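PDB 4N5H: Esterase/lipase from Lactobacillus rhamnosus, which probably hydrolyses carboxylic esters, and may also transfer acyl groups, as an esterase of the alpha/beta-hydrolase fold. Local coordinates for residues 51-56 and 123-128. The protein carries 1 engineered substitution. Sequence-based numbering, arbitrary orientation.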
# COMPACT_ATOMS: atom_id res chain seq x y z
N GLN A 51 22.77 -12.91 -1.58
CA GLN A 51 22.92 -14.39 -1.67
C GLN A 51 21.66 -15.10 -1.10
O GLN A 51 21.73 -15.97 -0.20
CB GLN A 51 24.23 -14.85 -1.05
CG GLN A 51 25.45 -14.27 -1.82
CD GLN A 51 26.79 -14.59 -1.18
OE1 GLN A 51 26.91 -14.47 0.05
NE2 GLN A 51 27.73 -15.14 -1.94
N THR A 52 20.57 -14.65 -1.63
CA THR A 52 19.25 -15.12 -1.26
C THR A 52 18.42 -15.40 -2.51
O THR A 52 18.74 -14.95 -3.60
CB THR A 52 18.47 -14.09 -0.36
OG1 THR A 52 18.40 -12.85 -1.06
CG2 THR A 52 19.16 -13.94 0.98
N LEU A 53 17.35 -16.13 -2.33
CA LEU A 53 16.44 -16.51 -3.48
C LEU A 53 14.99 -16.49 -3.03
O LEU A 53 14.69 -16.57 -1.83
CB LEU A 53 16.87 -17.82 -4.17
CG LEU A 53 16.94 -19.04 -3.27
CD1 LEU A 53 15.55 -19.68 -3.07
CD2 LEU A 53 17.77 -20.14 -3.87
N ASN A 54 14.10 -16.43 -4.06
CA ASN A 54 12.68 -16.57 -3.87
C ASN A 54 12.22 -17.80 -4.63
O ASN A 54 12.77 -18.13 -5.72
CB ASN A 54 11.86 -15.39 -4.44
CG ASN A 54 12.11 -14.07 -3.72
OD1 ASN A 54 12.49 -13.99 -2.59
ND2 ASN A 54 11.91 -13.02 -4.44
N LEU A 55 11.16 -18.39 -4.10
CA LEU A 55 10.43 -19.50 -4.74
C LEU A 55 8.98 -19.09 -4.96
O LEU A 55 8.30 -18.51 -4.10
CB LEU A 55 10.46 -20.77 -3.92
CG LEU A 55 11.87 -21.22 -3.45
CD1 LEU A 55 11.81 -22.45 -2.60
CD2 LEU A 55 12.79 -21.45 -4.64
N TYR A 56 8.44 -19.51 -6.12
CA TYR A 56 7.09 -19.12 -6.52
C TYR A 56 6.35 -20.39 -7.00
O TYR A 56 6.94 -21.29 -7.65
CB TYR A 56 7.08 -18.14 -7.69
CG TYR A 56 7.99 -16.94 -7.55
CD1 TYR A 56 9.34 -17.01 -7.79
CD2 TYR A 56 7.44 -15.69 -7.26
CE1 TYR A 56 10.17 -15.90 -7.68
CE2 TYR A 56 8.25 -14.56 -7.20
CZ TYR A 56 9.64 -14.69 -7.38
OH TYR A 56 10.44 -13.56 -7.35
N LEU A 123 21.66 -22.92 -7.46
CA LEU A 123 21.22 -24.18 -8.13
C LEU A 123 21.48 -25.38 -7.21
O LEU A 123 20.67 -26.27 -7.09
CB LEU A 123 22.00 -24.42 -9.44
CG LEU A 123 21.94 -23.33 -10.51
CD1 LEU A 123 22.82 -23.69 -11.70
CD2 LEU A 123 20.60 -23.13 -10.98
N ARG A 124 22.67 -25.42 -6.56
CA ARG A 124 22.99 -26.43 -5.62
C ARG A 124 22.02 -26.47 -4.45
O ARG A 124 21.57 -27.53 -4.06
CB ARG A 124 24.43 -26.30 -5.09
CG ARG A 124 24.92 -27.59 -4.44
CD ARG A 124 26.49 -27.60 -4.23
NE ARG A 124 27.16 -26.93 -5.36
CZ ARG A 124 27.41 -27.47 -6.54
NH1 ARG A 124 27.20 -28.78 -6.74
NH2 ARG A 124 27.92 -26.71 -7.52
N TRP A 125 21.68 -25.31 -3.88
CA TRP A 125 20.65 -25.25 -2.88
C TRP A 125 19.36 -25.89 -3.37
O TRP A 125 18.75 -26.73 -2.68
CB TRP A 125 20.40 -23.79 -2.50
CG TRP A 125 19.49 -23.64 -1.31
CD1 TRP A 125 19.85 -23.51 -0.00
CD2 TRP A 125 18.08 -23.58 -1.34
NE1 TRP A 125 18.75 -23.39 0.79
CE2 TRP A 125 17.64 -23.36 -0.01
CE3 TRP A 125 17.13 -23.62 -2.37
CZ2 TRP A 125 16.29 -23.30 0.33
CZ3 TRP A 125 15.80 -23.50 -2.02
CH2 TRP A 125 15.40 -23.40 -0.70
N LEU A 126 18.94 -25.52 -4.56
CA LEU A 126 17.69 -26.08 -5.08
C LEU A 126 17.80 -27.61 -5.26
O LEU A 126 16.81 -28.34 -5.07
CB LEU A 126 17.32 -25.38 -6.40
CG LEU A 126 15.85 -25.57 -6.86
CD1 LEU A 126 14.87 -24.87 -5.95
CD2 LEU A 126 15.71 -24.98 -8.28
N SER A 127 18.96 -28.09 -5.67
CA SER A 127 19.11 -29.54 -5.83
C SER A 127 18.95 -30.25 -4.50
O SER A 127 18.49 -31.36 -4.48
CB SER A 127 20.49 -29.88 -6.46
OG SER A 127 21.53 -29.75 -5.54
N HIS A 128 19.29 -29.64 -3.36
CA HIS A 128 19.17 -30.22 -2.03
C HIS A 128 17.73 -30.08 -1.47
O HIS A 128 17.22 -31.01 -0.81
CB HIS A 128 20.12 -29.54 -1.04
CG HIS A 128 21.56 -29.73 -1.38
ND1 HIS A 128 22.58 -28.86 -0.97
CD2 HIS A 128 22.14 -30.61 -2.20
CE1 HIS A 128 23.73 -29.34 -1.38
NE2 HIS A 128 23.49 -30.39 -2.14
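Trp-125 reaches from helix 112-129 to strand 52-58 with the six-membered half of its indole, which meets two leucines differently. Leu-53 comes in obliquely, CD2 lying 3.8 Å from Trp-125 CE3 and CD1 4.0 Å from CZ3, so both methyls touch the ring. Leu-55, two residues on along the same strand side, puts CD1 at the ring edge, near its plane and 4.2 Å from Trp-125 CH2. With CG opposite the backbone N (chi1 -171°), the indole stretches toward the strand. Leu-126 CG is likewise anti to N, but the second torsion turns (68°); the end nears the strand, CD1 4.2 Å from Leu-55 CD2. The axes of strand 52-56 and helix 123-128 pass 10.6 Å apart, crossing at -49°, a distance side chains span. Met-100 of strand 98-102 packs against Leu-53, Leu-55 and Leu-126, while Tyr-41 and Phe-129, with His-275 and Pro-274 of a second subunit, meet the indole. Replacing Trp-125 with alanine would probably open a gap beside both leucines and weaken the subunit packing. Gln-51 hydrogen-bonds Asp-118 of the same helix, but between 51-56 and 123-128 the contact is wholly apolar, its fit depending on shape.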